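Local coordinates for protein abietadiene synthase, chloroplastic (Abies grandis, PDB 3S9V) that belongs to the terpene synthase family, a largely alpha-helical chloroplast protein of grand fir with an N-terminal terpene synthase domain and a metal-binding domain, at residues Asp539-His544 and Ala612-Ala617; Lys551-Ser556 and Val577-Thr582; Gln603-Val608 and Ile664-Arg669; Ala617-Ala622 and Phe628-Glu633; Glu633-Ser638 and Thr677-Asn682. All blocks are in the same frame, centred on the assembly; numbering follows the deposited sequence.

Contact 1 (Asp539-His544 and Ala612-Ala617); sequences DLYDAH and AYTKEA
Tyr541, in the last turn of helix 521-541, lies across Tyr613 and Thr614 of helix 599-621. Its CB starts 3.8 Å from Tyr613 CB. CG draws closer to the same methylene, and CD2 reaches it at 3.4 Å. Further out, CE2 passes 3.5 Å from Thr614 OG1, which stands at the ring edge near its plane and is itself bonded to Leu610 O. The phenol OH ends in a hydrogen bond to Thr554 OG1. Tyr541 and Tyr613 cross at about a right angle, with ring planes 41° apart and Tyr613 CD2 over one face of the Tyr541 ring. At the backbone, Ala617 CB packs 3.7 Å from Tyr541 O, and a water donates to Tyr613 O and, weakly, to Tyr541 O. The helix end and the residue after it carry the DDxxD sequence (Asp538, Asp539, Asp542) of class I terpene synthases. No direct hydrogen bond joins the two segments, so their grip is van der Waals packing plus one water, while the Tyr541 hydroxyl is satisfied by a third helix.

Contact 2 (Lys551-Ser556 and Val577-Thr582); sequences KLFTES and VGFYNT
Phe553 of helix 547-559 and Phe579 of helix 570-594 meet through their side chains, joining two helices of the all-helical metal-binding domain of the terpene synthase family. The aromatic contact is narrow: Phe553 CZ stands over one face of the Phe579 ring, 4.1 Å from Phe579 CG and 4.2 Å from Phe579 CB. The planes are inclined by 57° and the centroids lie 5.6 Å apart, an oblique pairing. Both side chains carry CG anti to the backbone N (chi1 -162° for Phe553, 180° for Phe579), which lets the rings bridge backbones whose nearest CA atoms are 10.1 Å apart. Further aromatic neighbours pack round the pair: Phe576 meets Phe553 edge-to-face, and Phe533 and Trp606 do so with Phe579. Two hydroxyls bond back to their own helices: Ser556 OG donates to Leu552 O at 2.7 Å, and Thr582 OG1 to Gly578 O at 3.1 Å. Each of these carbonyls also accepts the backbone N-H of the same residue, the hydroxyl and the N-H arriving from opposite faces of the carbonyl plane. With both touching residues buried, the joint between the two segments is apolar, made by ring packing without a directional bond.

Contact 3 (Gln603-Val608 and Ile664-Arg669); sequences QNVWKV and IDRESR
Arg666 reaches from the loop ahead of helix 669-693 to helix 599-621, a loop-to-helix tie within the all-helical fold of the terpene synthase metal-binding domain. Its NH1 donates to Val605 O at 2.9 Å with an N-H...O angle of 149°; the acceptor lies near the guanidinium edge, and the donor is tilted 32° from the carbonyl plane. Val605 CG1 packs 3.5 Å from the same NH1. Val608 runs alongside in the opposite direction, placing CG1 over one face of the guanidinium and CB 3.6 Å from Arg666 NE. That NE donates to a water at 2.7 Å, and the water passes a hydrogen bond on to Asn604 O, so two successive helix carbonyls are engaged. NH1 has a second partner in Thr643 OG1 of helix 641-648. Further out, an extended chain from CG to NE carries the guanidinium away from its own backbone, which sits in a type I beta turn from Asp665 to Ser668. Glu667 N donates to Asp665 OD1 from above the carboxylate plane, an Asx turn. Ser668, the N-cap of the next helix, is hydrogen-bonded through OG to Leu671 N and donates from OG to Asp665 O at 2.9 Å, in the carbonyl plane.

Contact 4 (Ala617-Ala622 and Phe628-Glu633); sequences AEWSEA and FNEYIE
Trp619, near the end of helix 599-621, extends its indole toward Glu630 and Tyr631 on helix 628-638. Its CG stands beside the backbone N and anti to the carbonyl carbon (chi1 -75°), which directs the indole at the next helix, and the outer atoms of its six-membered ring, CZ2, CH2 and CZ3, make the contact. CZ2 lies 3.9 Å from Glu630 CG and 4.1 Å from Glu630 CD, the ring and carboxylate planes being 53° apart. CH2 approaches the Glu630 backbone, 4.0 Å from its O, while CZ3 meets Tyr631 CD2 at 4.1 Å, the two side chains slanting across each other. These residues bridge two consecutive helices of the terpene synthase alpha-helical fold, joined by a short connection in which Tyr624 and Pro626 also touch the indole. The Tyr631 hydroxyl is hydrogen-bonded to Asp683 of helix 669-693.

Contact 5 (Glu633-Ser638 and Thr677-Asn682); sequences ENASVS and TGRLVN
Arg679 of helix 669-693 lies against Ala635 and points its guanidinium toward Ser638, at the end of helix 628-638. The two helices cross nearly perpendicularly, at 93°, with local axes 8.3 Å apart. CG of Arg679 is anti to its backbone N (chi1 179°), and the chain then bends at chi2 and chi3, so that its aliphatic part runs past Ala635, where CG lies 3.7 Å from Ala635 CB. At the tip, NH2 points at Ala635 O near the guanidinium plane, a weak bond of 3.5 Å and somewhat uncertain, since that oxygen sits too close to Arg679 CD in the model. Ser638 OG is 2.9 Å from NH2, but the angle is poor for a bond; Ser638 OG is instead hydrogen-bonded to Glu616 OE2. The stronger hold on Arg679 is in its own helix, where NE forms a salt bridge with Asp683 OD1. Asn682 and Thr686 fit the first two metal-binding positions of the NSE/DTE motif, with Asp683 between them, consistent with a metal site as in class I relatives.

All five contacts belong to the helical metal-binding domain. Contacts 1, 3 and 4 share helix 599-621, which passes from the Arg666 loop, past the DDxxD helix end, to Trp619; contacts 1 and 4, centres 10 Å apart, also share Ala617. The centres of contacts 1 and 2 are about 15 Å apart, the two being linked by Tyr541 OH to Thr554 OG1 at 2.8 Å, and contact 2 meets contact 3 where Phe579 packs on Trp606. Contact 5 joins contact 1 through Glu616 OE2 and Ser638 OG, 2.8 Å apart. With centres about 14 Å apart, these two contacts bring together the segments bearing the DDxxD and NSE/DTE motifs, consistent with a metal-binding pocket between them as in class I relatives.

Contact 1 (Asp539-His544 and Ala612-Ala617)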
# COMPACT_ATOMS: atom_id res chain seq x y z
N ASP A 539 3.61 -35.70 10.50
CA ASP A 539 2.81 -36.86 10.09
C ASP A 539 3.30 -38.10 10.83
O ASP A 539 2.51 -38.94 11.26
CB ASP A 539 2.90 -37.09 8.58
CG ASP A 539 2.27 -35.97 7.76
OD1 ASP A 539 1.25 -35.39 8.21
OD2 ASP A 539 2.78 -35.67 6.66
N LEU A 540 4.62 -38.22 10.98
CA LEU A 540 5.21 -39.35 11.67
C LEU A 540 4.69 -39.45 13.10
O LEU A 540 4.15 -40.48 13.50
CB LEU A 540 6.73 -39.23 11.69
CG LEU A 540 7.45 -40.49 12.17
CD1 LEU A 540 7.20 -41.63 11.16
CD2 LEU A 540 8.94 -40.23 12.33
N TYR A 541 4.85 -38.38 13.88
CA TYR A 541 4.39 -38.36 15.26
C TYR A 541 2.88 -38.43 15.38
O TYR A 541 2.36 -38.80 16.42
CB TYR A 541 4.89 -37.12 16.00
CG TYR A 541 6.33 -37.22 16.45
CD1 TYR A 541 7.37 -37.31 15.53
CD2 TYR A 541 6.64 -37.27 17.80
CE1 TYR A 541 8.69 -37.47 15.94
CE2 TYR A 541 7.96 -37.43 18.23
CZ TYR A 541 8.98 -37.53 17.29
OH TYR A 541 10.28 -37.74 17.71
N ASP A 542 2.16 -38.06 14.33
CA ASP A 542 0.71 -38.10 14.37
C ASP A 542 0.17 -39.33 13.64
O ASP A 542 -1.03 -39.48 13.46
CB ASP A 542 0.13 -36.82 13.74
CG ASP A 542 -1.38 -36.76 13.82
OD1 ASP A 542 -1.92 -36.95 14.93
OD2 ASP A 542 -2.03 -36.53 12.78
N ALA A 543 1.08 -40.21 13.24
CA ALA A 543 0.71 -41.43 12.53
C ALA A 543 -0.04 -42.40 13.44
O ALA A 543 -0.45 -43.48 13.01
CB ALA A 543 1.95 -42.11 11.95
N HIS A 544 -0.21 -42.01 14.70
CA HIS A 544 -0.91 -42.83 15.68
C HIS A 544 -0.27 -44.21 15.84
O HIS A 544 -0.94 -45.17 16.24
CB HIS A 544 -2.38 -42.96 15.29
CG HIS A 544 -3.16 -41.69 15.44
ND1 HIS A 544 -4.37 -41.48 14.82
CD2 HIS A 544 -2.91 -40.57 16.16
CE1 HIS A 544 -4.83 -40.28 15.14
NE2 HIS A 544 -3.96 -39.71 15.96
N ALA A 612 7.18 -31.17 21.73
CA ALA A 612 5.83 -30.68 21.50
C ALA A 612 5.01 -31.73 20.73
O ALA A 612 3.84 -31.95 21.04
CB ALA A 612 5.87 -29.36 20.73
N TYR A 613 5.62 -32.37 19.74
CA TYR A 613 4.92 -33.41 18.97
C TYR A 613 4.58 -34.57 19.89
O TYR A 613 3.51 -35.16 19.80
CB TYR A 613 5.80 -33.95 17.83
CG TYR A 613 6.03 -33.01 16.67
CD1 TYR A 613 5.02 -32.14 16.24
CD2 TYR A 613 7.24 -33.02 15.98
CE1 TYR A 613 5.22 -31.30 15.14
CE2 TYR A 613 7.44 -32.19 14.87
CZ TYR A 613 6.44 -31.34 14.46
OH TYR A 613 6.64 -30.52 13.37
N THR A 614 5.52 -34.88 20.78
CA THR A 614 5.34 -35.97 21.72
C THR A 614 4.17 -35.75 22.68
O THR A 614 3.44 -36.69 22.99
CB THR A 614 6.62 -36.21 22.54
OG1 THR A 614 7.67 -36.61 21.65
CG2 THR A 614 6.41 -37.29 23.59
N LYS A 615 3.97 -34.52 23.14
CA LYS A 615 2.87 -34.25 24.05
C LYS A 615 1.54 -34.44 23.34
O LYS A 615 0.60 -34.96 23.93
CB LYS A 615 2.97 -32.83 24.63
CG LYS A 615 2.07 -32.61 25.85
CD LYS A 615 2.12 -31.19 26.38
CE LYS A 615 3.49 -30.82 26.96
NZ LYS A 615 3.78 -31.50 28.25
N GLU A 616 1.45 -34.01 22.08
CA GLU A 616 0.20 -34.17 21.33
C GLU A 616 -0.09 -35.65 21.09
O GLU A 616 -1.23 -36.09 21.20
CB GLU A 616 0.26 -33.46 19.97
CG GLU A 616 0.51 -31.97 20.03
CD GLU A 616 0.07 -31.24 18.77
OE1 GLU A 616 0.20 -31.82 17.66
OE2 GLU A 616 -0.40 -30.08 18.88
N ALA A 617 0.95 -36.41 20.77
CA ALA A 617 0.80 -37.84 20.51
C ALA A 617 0.31 -38.58 21.75
O ALA A 617 -0.54 -39.47 21.66
CB ALA A 617 2.13 -38.42 20.05
O HOH W 1 1.37 -35.99 17.53

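Contact 2 (Lys551-Ser556 and Val577-Thr582)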
# COMPACT_ATOMS: atom_id res chain seq x y z
N LYS A 551 9.79 -42.57 20.49
CA LYS A 551 10.84 -42.31 21.45
C LYS A 551 12.24 -42.61 20.89
O LYS A 551 13.23 -42.01 21.31
CB LYS A 551 10.61 -43.12 22.72
CG LYS A 551 11.57 -42.75 23.83
CD LYS A 551 11.47 -43.69 25.01
CE LYS A 551 12.59 -43.40 25.99
NZ LYS A 551 13.93 -43.43 25.31
N LEU A 552 12.32 -43.54 19.94
CA LEU A 552 13.60 -43.87 19.34
C LEU A 552 14.04 -42.69 18.49
O LEU A 552 15.22 -42.34 18.47
CB LEU A 552 13.48 -45.11 18.45
CG LEU A 552 13.04 -46.42 19.10
CD1 LEU A 552 12.82 -47.46 18.01
CD2 LEU A 552 14.08 -46.90 20.11
N PHE A 553 13.10 -42.07 17.78
CA PHE A 553 13.43 -40.92 16.94
C PHE A 553 13.91 -39.77 17.83
O PHE A 553 14.97 -39.19 17.60
CB PHE A 553 12.20 -40.49 16.12
CG PHE A 553 12.54 -39.61 14.94
CD1 PHE A 553 12.80 -38.25 15.12
CD2 PHE A 553 12.61 -40.14 13.65
CE1 PHE A 553 13.13 -37.43 14.03
CE2 PHE A 553 12.94 -39.34 12.56
CZ PHE A 553 13.20 -37.98 12.75
N THR A 554 13.13 -39.46 18.86
CA THR A 554 13.48 -38.38 19.78
C THR A 554 14.86 -38.62 20.40
O THR A 554 15.68 -37.70 20.50
CB THR A 554 12.42 -38.23 20.90
OG1 THR A 554 11.14 -38.03 20.31
CG2 THR A 554 12.74 -37.05 21.79
N GLU A 555 15.10 -39.86 20.81
CA GLU A 555 16.37 -40.24 21.43
C GLU A 555 17.52 -40.16 20.43
O GLU A 555 18.64 -39.78 20.78
CB GLU A 555 16.28 -41.66 21.99
CG GLU A 555 17.60 -42.19 22.56
CD GLU A 555 17.93 -41.61 23.92
OE1 GLU A 555 17.98 -40.36 24.06
OE2 GLU A 555 18.15 -42.40 24.86
N SER A 556 17.25 -40.53 19.18
CA SER A 556 18.27 -40.50 18.14
C SER A 556 18.75 -39.07 17.96
O SER A 556 19.94 -38.81 17.85
CB SER A 556 17.72 -41.02 16.81
OG SER A 556 17.35 -42.39 16.89
N VAL A 577 17.28 -41.29 8.82
CA VAL A 577 18.53 -41.23 8.07
C VAL A 577 18.53 -39.96 7.23
O VAL A 577 19.52 -39.22 7.21
CB VAL A 577 18.70 -42.47 7.15
CG1 VAL A 577 19.93 -42.31 6.27
CG2 VAL A 577 18.86 -43.73 8.00
N GLY A 578 17.41 -39.70 6.55
CA GLY A 578 17.29 -38.50 5.75
C GLY A 578 17.42 -37.26 6.62
O GLY A 578 18.14 -36.33 6.28
N PHE A 579 16.74 -37.27 7.76
CA PHE A 579 16.78 -36.15 8.70
C PHE A 579 18.23 -35.88 9.11
O PHE A 579 18.70 -34.75 9.04
CB PHE A 579 15.94 -36.49 9.95
CG PHE A 579 15.92 -35.41 11.00
CD1 PHE A 579 15.09 -34.30 10.86
CD2 PHE A 579 16.70 -35.51 12.14
CE1 PHE A 579 15.05 -33.31 11.85
CE2 PHE A 579 16.67 -34.53 13.13
CZ PHE A 579 15.84 -33.43 12.98
N TYR A 580 18.92 -36.93 9.53
CA TYR A 580 20.32 -36.87 9.96
C TYR A 580 21.26 -36.39 8.85
O TYR A 580 22.13 -35.54 9.08
CB TYR A 580 20.73 -38.27 10.46
CG TYR A 580 22.19 -38.46 10.87
CD1 TYR A 580 23.10 -39.08 10.01
CD2 TYR A 580 22.63 -38.10 12.14
CE1 TYR A 580 24.42 -39.35 10.42
CE2 TYR A 580 23.93 -38.36 12.56
CZ TYR A 580 24.82 -38.99 11.69
OH TYR A 580 26.10 -39.26 12.12
N ASN A 581 21.11 -36.92 7.64
CA ASN A 581 21.97 -36.51 6.54
C ASN A 581 21.72 -35.04 6.17
O ASN A 581 22.66 -34.29 5.93
CB ASN A 581 21.75 -37.40 5.32
CG ASN A 581 22.18 -38.83 5.56
OD1 ASN A 581 23.06 -39.10 6.38
ND2 ASN A 581 21.57 -39.77 4.83
N THR A 582 20.46 -34.65 6.13
CA THR A 582 20.12 -33.28 5.79
C THR A 582 20.67 -32.30 6.80
O THR A 582 21.32 -31.32 6.43
CB THR A 582 18.60 -33.09 5.69
OG1 THR A 582 18.10 -33.80 4.55
CG2 THR A 582 18.25 -31.62 5.57

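Contact 3 (Gln603-Val608 and Ile664-Arg669)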
# COMPACT_ATOMS: atom_id res chain seq x y z
N GLN A 603 20.16 -29.07 17.48
CA GLN A 603 19.61 -30.18 18.25
C GLN A 603 18.60 -29.67 19.29
O GLN A 603 17.57 -30.29 19.51
CB GLN A 603 20.71 -30.95 18.98
CG GLN A 603 21.73 -31.61 18.07
CD GLN A 603 22.80 -32.35 18.86
OE1 GLN A 603 23.91 -32.57 18.36
NE2 GLN A 603 22.48 -32.75 20.08
N ASN A 604 18.92 -28.55 19.92
CA ASN A 604 18.04 -27.98 20.93
C ASN A 604 16.77 -27.46 20.27
O ASN A 604 15.67 -27.62 20.80
CB ASN A 604 18.76 -26.85 21.67
CG ASN A 604 18.01 -26.39 22.89
OD1 ASN A 604 17.59 -25.23 22.98
ND2 ASN A 604 17.82 -27.28 23.85
N VAL A 605 16.90 -26.84 19.10
CA VAL A 605 15.73 -26.34 18.39
C VAL A 605 14.78 -27.51 18.19
O VAL A 605 13.59 -27.42 18.51
CB VAL A 605 16.08 -25.74 17.01
CG1 VAL A 605 14.79 -25.46 16.21
CG2 VAL A 605 16.88 -24.47 17.19
N TRP A 606 15.32 -28.61 17.66
CA TRP A 606 14.52 -29.82 17.40
C TRP A 606 14.06 -30.52 18.68
O TRP A 606 12.98 -31.11 18.72
CB TRP A 606 15.30 -30.79 16.50
CG TRP A 606 15.21 -30.44 15.04
CD1 TRP A 606 16.21 -29.92 14.27
CD2 TRP A 606 14.04 -30.49 14.22
NE1 TRP A 606 15.73 -29.64 13.01
CE2 TRP A 606 14.40 -29.97 12.95
CE3 TRP A 606 12.72 -30.91 14.43
CZ2 TRP A 606 13.48 -29.87 11.89
CZ3 TRP A 606 11.80 -30.81 13.37
CH2 TRP A 606 12.19 -30.29 12.12
N LYS A 607 14.88 -30.46 19.73
CA LYS A 607 14.53 -31.09 21.00
C LYS A 607 13.16 -30.60 21.45
O LYS A 607 12.28 -31.40 21.75
CB LYS A 607 15.58 -30.75 22.07
CG LYS A 607 15.19 -31.14 23.49
CD LYS A 607 16.21 -30.64 24.50
CE LYS A 607 15.75 -30.84 25.94
NZ LYS A 607 15.48 -32.28 26.25
N VAL A 608 12.98 -29.28 21.48
CA VAL A 608 11.72 -28.69 21.92
C VAL A 608 10.58 -29.00 20.96
O VAL A 608 9.44 -29.21 21.38
CB VAL A 608 11.86 -27.16 22.09
CG1 VAL A 608 10.52 -26.53 22.47
CG2 VAL A 608 12.90 -26.87 23.18
N ILE A 664 14.52 -13.33 19.16
CA ILE A 664 13.65 -14.12 18.30
C ILE A 664 13.59 -15.60 18.69
O ILE A 664 13.03 -16.42 17.95
CB ILE A 664 14.11 -14.05 16.83
CG1 ILE A 664 15.51 -14.67 16.69
CG2 ILE A 664 14.09 -12.61 16.35
CD1 ILE A 664 15.95 -14.92 15.26
N ASP A 665 14.16 -15.93 19.84
CA ASP A 665 14.17 -17.32 20.29
C ASP A 665 12.83 -17.74 20.89
O ASP A 665 11.88 -16.96 20.92
CB ASP A 665 15.31 -17.58 21.29
CG ASP A 665 15.14 -16.82 22.60
OD1 ASP A 665 13.99 -16.60 23.03
OD2 ASP A 665 16.17 -16.47 23.22
N ARG A 666 12.77 -18.97 21.38
CA ARG A 666 11.54 -19.49 21.94
C ARG A 666 11.03 -18.76 23.18
O ARG A 666 9.85 -18.86 23.53
CB ARG A 666 11.70 -20.98 22.22
CG ARG A 666 12.01 -21.79 20.94
CD ARG A 666 11.79 -23.26 21.20
NE ARG A 666 12.12 -24.14 20.08
CZ ARG A 666 11.38 -24.32 18.99
NH1 ARG A 666 11.79 -25.18 18.06
NH2 ARG A 666 10.26 -23.64 18.81
N GLU A 667 11.91 -18.00 23.83
CA GLU A 667 11.55 -17.23 25.02
C GLU A 667 11.03 -15.84 24.68
O GLU A 667 10.51 -15.15 25.56
CB GLU A 667 12.75 -17.11 25.96
CG GLU A 667 12.91 -18.26 26.95
CD GLU A 667 12.94 -19.63 26.28
OE1 GLU A 667 13.82 -19.86 25.43
OE2 GLU A 667 12.07 -20.47 26.62
N SER A 668 11.16 -15.41 23.42
CA SER A 668 10.68 -14.08 23.04
C SER A 668 9.18 -14.03 22.74
O SER A 668 8.60 -14.97 22.20
CB SER A 668 11.45 -13.56 21.82
OG SER A 668 11.08 -14.24 20.63
N ARG A 669 8.56 -12.91 23.09
CA ARG A 669 7.14 -12.71 22.85
C ARG A 669 6.89 -12.71 21.34
O ARG A 669 5.86 -13.20 20.88
CB ARG A 669 6.70 -11.37 23.45
CG ARG A 669 5.25 -10.99 23.20
CD ARG A 669 4.28 -11.94 23.91
NE ARG A 669 2.89 -11.49 23.78
CZ ARG A 669 1.83 -12.22 24.12
NH1 ARG A 669 1.99 -13.44 24.62
NH2 ARG A 669 0.61 -11.74 23.95
O HOH W 2 14.50 -24.80 21.14

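Contact 4 (Ala617-Ala622 and Phe628-Glu633)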
# COMPACT_ATOMS: atom_id res chain seq x y z
N ALA A 617 0.95 -36.41 20.77
CA ALA A 617 0.80 -37.84 20.51
C ALA A 617 0.31 -38.58 21.75
O ALA A 617 -0.54 -39.47 21.66
CB ALA A 617 2.13 -38.42 20.05
N GLU A 618 0.86 -38.23 22.92
CA GLU A 618 0.45 -38.88 24.16
C GLU A 618 -0.99 -38.52 24.49
O GLU A 618 -1.76 -39.38 24.93
CB GLU A 618 1.39 -38.47 25.30
CG GLU A 618 2.83 -38.88 25.03
CD GLU A 618 3.82 -38.37 26.07
OE1 GLU A 618 3.65 -37.21 26.53
OE2 GLU A 618 4.76 -39.11 26.40
N TRP A 619 -1.35 -37.27 24.27
CA TRP A 619 -2.72 -36.83 24.52
C TRP A 619 -3.65 -37.56 23.56
O TRP A 619 -4.76 -37.93 23.92
CB TRP A 619 -2.87 -35.33 24.27
CG TRP A 619 -2.29 -34.42 25.31
CD1 TRP A 619 -1.97 -34.74 26.60
CD2 TRP A 619 -2.01 -33.03 25.16
NE1 TRP A 619 -1.53 -33.63 27.26
CE2 TRP A 619 -1.54 -32.56 26.40
CE3 TRP A 619 -2.13 -32.13 24.09
CZ2 TRP A 619 -1.18 -31.23 26.61
CZ3 TRP A 619 -1.77 -30.80 24.29
CH2 TRP A 619 -1.30 -30.37 25.54
N SER A 620 -3.17 -37.75 22.33
CA SER A 620 -3.95 -38.41 21.30
C SER A 620 -4.25 -39.87 21.64
O SER A 620 -5.41 -40.28 21.66
CB SER A 620 -3.21 -38.32 19.96
OG SER A 620 -4.05 -38.70 18.88
N GLU A 621 -3.21 -40.64 21.91
CA GLU A 621 -3.39 -42.05 22.23
C GLU A 621 -4.25 -42.22 23.49
O GLU A 621 -5.00 -43.19 23.61
CB GLU A 621 -2.03 -42.74 22.41
CG GLU A 621 -1.50 -42.81 23.83
CD GLU A 621 -2.19 -43.88 24.66
OE1 GLU A 621 -2.22 -45.05 24.22
OE2 GLU A 621 -2.70 -43.56 25.75
N ALA A 622 -4.16 -41.27 24.41
CA ALA A 622 -4.96 -41.32 25.63
C ALA A 622 -6.27 -40.57 25.42
O ALA A 622 -7.11 -40.49 26.32
CB ALA A 622 -4.19 -40.71 26.80
N PHE A 628 -7.86 -25.01 27.22
CA PHE A 628 -7.39 -24.14 26.15
C PHE A 628 -5.95 -23.68 26.38
O PHE A 628 -5.07 -23.93 25.55
CB PHE A 628 -8.30 -22.91 26.02
CG PHE A 628 -7.94 -22.01 24.87
CD1 PHE A 628 -8.19 -22.41 23.55
CD2 PHE A 628 -7.33 -20.78 25.09
CE1 PHE A 628 -7.83 -21.59 22.48
CE2 PHE A 628 -6.97 -19.96 24.03
CZ PHE A 628 -7.22 -20.36 22.72
N ASN A 629 -5.70 -23.03 27.51
CA ASN A 629 -4.37 -22.54 27.85
C ASN A 629 -3.28 -23.59 27.74
O ASN A 629 -2.22 -23.33 27.17
CB ASN A 629 -4.36 -21.96 29.27
CG ASN A 629 -4.93 -20.57 29.33
OD1 ASN A 629 -6.03 -20.31 28.85
ND2 ASN A 629 -4.17 -19.65 29.92
N GLU A 630 -3.53 -24.77 28.29
CA GLU A 630 -2.53 -25.82 28.22
C GLU A 630 -2.33 -26.27 26.79
O GLU A 630 -1.19 -26.46 26.36
CB GLU A 630 -2.91 -27.02 29.08
CG GLU A 630 -1.91 -28.17 28.97
CD GLU A 630 -2.11 -29.25 30.03
OE1 GLU A 630 -3.22 -29.81 30.12
OE2 GLU A 630 -1.15 -29.54 30.77
N TYR A 631 -3.42 -26.43 26.04
CA TYR A 631 -3.32 -26.86 24.65
C TYR A 631 -2.55 -25.84 23.82
O TYR A 631 -1.54 -26.16 23.20
CB TYR A 631 -4.71 -27.06 24.04
CG TYR A 631 -4.66 -27.31 22.55
CD1 TYR A 631 -4.90 -26.27 21.65
CD2 TYR A 631 -4.34 -28.57 22.03
CE1 TYR A 631 -4.83 -26.48 20.27
CE2 TYR A 631 -4.26 -28.79 20.66
CZ TYR A 631 -4.51 -27.74 19.78
OH TYR A 631 -4.44 -27.95 18.43
N ILE A 632 -3.04 -24.60 23.82
CA ILE A 632 -2.40 -23.54 23.06
C ILE A 632 -0.92 -23.38 23.35
O ILE A 632 -0.15 -23.15 22.43
CB ILE A 632 -3.13 -22.19 23.27
CG1 ILE A 632 -4.15 -22.01 22.15
CG2 ILE A 632 -2.15 -21.04 23.24
CD1 ILE A 632 -3.51 -22.05 20.76
N GLU A 633 -0.50 -23.50 24.61
CA GLU A 633 0.92 -23.38 24.92
C GLU A 633 1.77 -24.41 24.16
O GLU A 633 2.82 -24.07 23.62
CB GLU A 633 1.17 -23.49 26.42
CG GLU A 633 0.70 -22.27 27.20
CD GLU A 633 1.21 -20.95 26.62
OE1 GLU A 633 2.43 -20.82 26.39
OE2 GLU A 633 0.38 -20.04 26.40

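Contact 5 (Glu633-Ser638 and Thr677-Asn682)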
# COMPACT_ATOMS: atom_id res chain seq x y z
N GLU A 633 -0.50 -23.50 24.61
CA GLU A 633 0.92 -23.38 24.92
C GLU A 633 1.77 -24.41 24.16
O GLU A 633 2.82 -24.07 23.62
CB GLU A 633 1.17 -23.49 26.42
CG GLU A 633 0.70 -22.27 27.20
CD GLU A 633 1.21 -20.95 26.62
OE1 GLU A 633 2.43 -20.82 26.39
OE2 GLU A 633 0.38 -20.04 26.40
N ASN A 634 1.33 -25.66 24.13
CA ASN A 634 2.06 -26.71 23.41
C ASN A 634 1.84 -26.61 21.89
O ASN A 634 2.77 -26.77 21.10
CB ASN A 634 1.61 -28.09 23.88
CG ASN A 634 2.43 -29.21 23.26
OD1 ASN A 634 3.61 -29.37 23.56
ND2 ASN A 634 1.81 -29.97 22.38
N ALA A 635 0.59 -26.34 21.50
CA ALA A 635 0.22 -26.24 20.09
C ALA A 635 0.89 -25.06 19.37
O ALA A 635 1.13 -25.12 18.16
CB ALA A 635 -1.31 -26.17 19.97
N SER A 636 1.19 -24.00 20.11
CA SER A 636 1.85 -22.83 19.54
C SER A 636 3.23 -23.24 19.07
O SER A 636 3.82 -22.59 18.20
CB SER A 636 1.99 -21.71 20.58
OG SER A 636 0.73 -21.25 21.01
N VAL A 637 3.75 -24.31 19.66
CA VAL A 637 5.07 -24.83 19.31
C VAL A 637 4.97 -25.99 18.32
O VAL A 637 5.76 -26.08 17.38
CB VAL A 637 5.83 -25.30 20.57
CG1 VAL A 637 7.11 -25.97 20.17
CG2 VAL A 637 6.11 -24.12 21.49
N SER A 638 4.00 -26.87 18.52
CA SER A 638 3.84 -28.02 17.62
C SER A 638 3.57 -27.58 16.18
O SER A 638 3.87 -28.32 15.26
CB SER A 638 2.70 -28.93 18.09
OG SER A 638 1.45 -28.35 17.81
N THR A 677 -0.47 -17.22 16.46
CA THR A 677 -1.35 -16.89 15.34
C THR A 677 -1.40 -17.99 14.28
O THR A 677 -2.46 -18.25 13.69
CB THR A 677 -0.96 -15.56 14.64
OG1 THR A 677 0.36 -15.67 14.08
CG2 THR A 677 -1.01 -14.40 15.64
N GLY A 678 -0.26 -18.63 14.03
CA GLY A 678 -0.23 -19.69 13.03
C GLY A 678 -1.10 -20.85 13.48
O GLY A 678 -1.91 -21.38 12.71
N ARG A 679 -0.94 -21.24 14.74
CA ARG A 679 -1.73 -22.33 15.29
C ARG A 679 -3.23 -22.08 15.21
O ARG A 679 -3.99 -22.95 14.79
CB ARG A 679 -1.38 -22.55 16.76
CG ARG A 679 -2.20 -23.67 17.40
CD ARG A 679 -1.51 -24.97 17.12
NE ARG A 679 -2.21 -25.83 16.19
CZ ARG A 679 -1.67 -26.89 15.60
NH1 ARG A 679 -2.40 -27.61 14.76
NH2 ARG A 679 -0.40 -27.22 15.82
N LEU A 680 -3.66 -20.90 15.64
CA LEU A 680 -5.08 -20.57 15.64
C LEU A 680 -5.73 -20.49 14.26
O LEU A 680 -6.86 -20.97 14.09
CB LEU A 680 -5.32 -19.26 16.40
CG LEU A 680 -4.89 -19.23 17.87
CD1 LEU A 680 -5.32 -17.92 18.52
CD2 LEU A 680 -5.52 -20.39 18.61
N VAL A 681 -5.06 -19.88 13.29
CA VAL A 681 -5.66 -19.78 11.97
C VAL A 681 -5.80 -21.19 11.41
O VAL A 681 -6.83 -21.53 10.83
CB VAL A 681 -4.82 -18.91 11.00
CG1 VAL A 681 -3.55 -19.63 10.58
CG2 VAL A 681 -5.67 -18.55 9.79
N ASN A 682 -4.77 -22.00 11.62
CA ASN A 682 -4.75 -23.38 11.16
C ASN A 682 -5.89 -24.19 11.78
O ASN A 682 -6.58 -24.95 11.09
CB ASN A 682 -3.39 -24.01 11.52
CG ASN A 682 -3.26 -25.46 11.07
OD1 ASN A 682 -3.96 -26.34 11.55
ND2 ASN A 682 -2.34 -25.71 10.13